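Lysine/ornithine decarboxylase (Vibrio vulnificus, PDB 2PLJ) decarboxylates lysine and ornithine to cadaverine and putrescine, as a pyridoxal-phosphate-dependent enzyme of the beta/alpha-barrel type. Local coordinates at residues D63-Q68 against R95-E100. Sequence-based numbering, arbitrary orientation.
Sequences DVIRQQ and RTLLAE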
loop_
_atom_site.group_PDB
_atom_site.type_symbol
_atom_site.label_atom_id
_atom_site.label_comp_id
_atom_site.label_asym_id
_atom_site.label_seq_id
_atom_site.Cartn_x
_atom_site.Cartn_y
_atom_site.Cartn_z
ATOM N N ASP A 63 -14.264 -21.346 -9.704
ATOM C CA ASP A 63 -14.174 -22.807 -9.480
ATOM C C ASP A 63 -13.177 -23.085 -8.358
ATOM O O ASP A 63 -13.363 -23.997 -7.531
ATOM C CB ASP A 63 -13.713 -23.509 -10.766
ATOM C CG ASP A 63 -14.805 -23.598 -11.817
ATOM O OD1 ASP A 63 -16.019 -23.631 -11.470
ATOM O OD2 ASP A 63 -14.430 -23.702 -13.004
ATOM N N VAL A 64 -12.112 -22.295 -8.309
ATOM C CA VAL A 64 -11.061 -22.519 -7.302
ATOM C C VAL A 64 -11.558 -22.045 -5.931
ATOM O O VAL A 64 -11.313 -22.691 -4.926
ATOM C CB VAL A 64 -9.718 -21.854 -7.708
ATOM C CG1 VAL A 64 -8.677 -21.988 -6.573
ATOM C CG2 VAL A 64 -9.171 -22.507 -8.999
ATOM N N ILE A 65 -12.312 -20.940 -5.914
ATOM C CA ILE A 65 -12.994 -20.493 -4.674
ATOM C C ILE A 65 -13.824 -21.676 -4.099
ATOM O O ILE A 65 -13.701 -22.028 -2.915
ATOM C CB ILE A 65 -13.917 -19.256 -4.948
ATOM C CG1 ILE A 65 -13.084 -18.005 -5.386
ATOM C CG2 ILE A 65 -14.794 -18.959 -3.693
ATOM C CD1 ILE A 65 -12.021 -17.519 -4.354
ATOM N N ARG A 66 -14.652 -22.268 -4.939
ATOM C CA ARG A 66 -15.462 -23.420 -4.491
ATOM C C ARG A 66 -14.589 -24.620 -4.072
ATOM O O ARG A 66 -14.855 -25.239 -3.032
ATOM C CB ARG A 66 -16.462 -23.804 -5.570
ATOM C CG ARG A 66 -17.600 -22.804 -5.729
ATOM C CD ARG A 66 -18.617 -23.328 -6.756
ATOM N NE ARG A 66 -18.082 -23.208 -8.114
ATOM C CZ ARG A 66 -18.311 -22.173 -8.914
ATOM N NH1 ARG A 66 -19.099 -21.161 -8.516
ATOM N NH2 ARG A 66 -17.774 -22.174 -10.124
ATOM N N GLN A 67 -13.599 -24.967 -4.889
ATOM C CA GLN A 67 -12.679 -26.072 -4.544
ATOM C C GLN A 67 -12.055 -25.909 -3.164
ATOM O O GLN A 67 -11.984 -26.870 -2.364
ATOM C CB GLN A 67 -11.552 -26.137 -5.569
ATOM C CG GLN A 67 -11.997 -26.774 -6.871
ATOM C CD GLN A 67 -11.016 -26.511 -8.000
ATOM O OE1 GLN A 67 -9.794 -26.403 -7.771
ATOM N NE2 GLN A 67 -11.538 -26.412 -9.225
ATOM N N GLN A 68 -11.537 -24.707 -2.916
ATOM C CA GLN A 68 -10.874 -24.426 -1.646
ATOM C C GLN A 68 -11.863 -24.522 -0.465
ATOM O O GLN A 68 -11.572 -25.177 0.547
ATOM C CB GLN A 68 -10.157 -23.067 -1.703
ATOM C CG GLN A 68 -9.001 -23.021 -2.659
ATOM C CD GLN A 68 -7.950 -24.068 -2.319
ATOM O OE1 GLN A 68 -7.829 -25.095 -3.012
ATOM N NE2 GLN A 68 -7.216 -23.845 -1.245
ATOM N N ARG A 95 -20.654 -13.669 -3.390
ATOM C CA ARG A 95 -21.789 -14.372 -4.016
ATOM C C ARG A 95 -21.515 -15.874 -4.199
ATOM O O ARG A 95 -22.392 -16.720 -3.902
ATOM C CB ARG A 95 -22.164 -13.760 -5.372
ATOM C CG ARG A 95 -22.809 -12.387 -5.257
ATOM C CD ARG A 95 -23.634 -12.080 -6.518
ATOM N NE ARG A 95 -22.814 -12.119 -7.729
ATOM C CZ ARG A 95 -22.238 -11.054 -8.284
ATOM N NH1 ARG A 95 -22.377 -9.851 -7.711
ATOM N NH2 ARG A 95 -21.534 -11.188 -9.415
ATOM N N THR A 96 -20.313 -16.184 -4.680
ATOM C CA THR A 96 -19.922 -17.584 -4.961
ATOM C C THR A 96 -20.001 -18.428 -3.673
ATOM O O THR A 96 -20.557 -19.530 -3.642
ATOM C CB THR A 96 -18.495 -17.634 -5.582
ATOM O OG1 THR A 96 -18.508 -17.069 -6.910
ATOM C CG2 THR A 96 -17.958 -19.079 -5.625
ATOM N N LEU A 97 -19.444 -17.870 -2.605
ATOM C CA LEU A 97 -19.419 -18.530 -1.286
ATOM C C LEU A 97 -20.795 -18.607 -0.643
ATOM O O LEU A 97 -21.173 -19.641 -0.075
ATOM C CB LEU A 97 -18.420 -17.812 -0.399
ATOM C CG LEU A 97 -16.971 -18.075 -0.808
ATOM C CD1 LEU A 97 -16.127 -17.144 0.046
ATOM C CD2 LEU A 97 -16.556 -19.596 -0.663
ATOM N N LEU A 98 -21.569 -17.527 -0.758
ATOM C CA LEU A 98 -22.945 -17.569 -0.265
ATOM C C LEU A 98 -23.714 -18.755 -0.910
ATOM O O LEU A 98 -24.425 -19.523 -0.231
ATOM C CB LEU A 98 -23.653 -16.243 -0.557
ATOM C CG LEU A 98 -25.126 -16.128 -0.127
ATOM C CD1 LEU A 98 -25.254 -16.196 1.406
ATOM C CD2 LEU A 98 -25.708 -14.827 -0.698
ATOM N N ALA A 99 -23.573 -18.893 -2.227
ATOM C CA ALA A 99 -24.298 -19.921 -2.961
ATOM C C ALA A 99 -23.826 -21.317 -2.518
ATOM O O ALA A 99 -24.589 -22.294 -2.536
ATOM C CB ALA A 99 -24.092 -19.716 -4.467
ATOM N N GLU A 100 -22.554 -21.397 -2.122
ATOM C CA GLU A 100 -21.927 -22.637 -1.709
ATOM C C GLU A 100 -22.333 -23.058 -0.270
ATOM O O GLU A 100 -22.190 -24.226 0.121
ATOM C CB GLU A 100 -20.409 -22.478 -1.929
ATOM C CG GLU A 100 -19.577 -23.723 -1.823
ATOM C CD GLU A 100 -19.866 -24.826 -2.848
ATOM O OE1 GLU A 100 -20.388 -24.612 -3.977
ATOM O OE2 GLU A 100 -19.573 -25.970 -2.458
HETATM O O HOH W 1 -20.972 -20.765 -6.058
#
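Arg66 runs across the side chains of Thr96 and Glu100 at roughly a right angle to each, and most of its length is used in doing so. Beyond CB, CG lies between two partners, Thr96 CG2 at 3.7 Å and the carboxylate oxygen OE1 of Glu100. CD continues past that same oxygen, the CD to Glu100 OE1 separation being 3.5 Å. A bend at chi3 (-74°) then turns the guanidinium back along its own helix, where NH2 forms a salt bridge of 2.6 Å with Asp63 OD1; OD1 lies almost in the guanidinium plane, whereas NH2 meets it from the anti side and 32° out of the carboxylate plane. NH1, the other terminal nitrogen, lies 3.7 Å from Thr96 CG2 and donates to a water that in turn donates to Thr96 O, a bridge from side chain to the opposing backbone. Carbonyl oxygens of Asn408 and Glu409 take further hydrogen bonds from NH2 and NH1, so the buried guanidinium is held at both terminal nitrogens. The two helices, 62-75 and 91-100, belong to the pyridoxal-binding beta/alpha-barrel domain and flank strand 79-84 in sequence; their short segments cross at -44°, with axes 9.8 Å apart at closest approach. Beside Arg66 the packing is apolar. Ile65 CG2, set anti to the backbone N, touches Leu97 CD2 at 3.6 Å and Thr96 CG2 at 3.7 Å, while Thr96 OG1 bonds back to Val92 O within its own helix. Glu100 makes no salt bridge with Arg66, its OE1 staying 4.9 Å from Arg66 NE; OE2 pairs instead with Arg70, one turn further along helix 62-75.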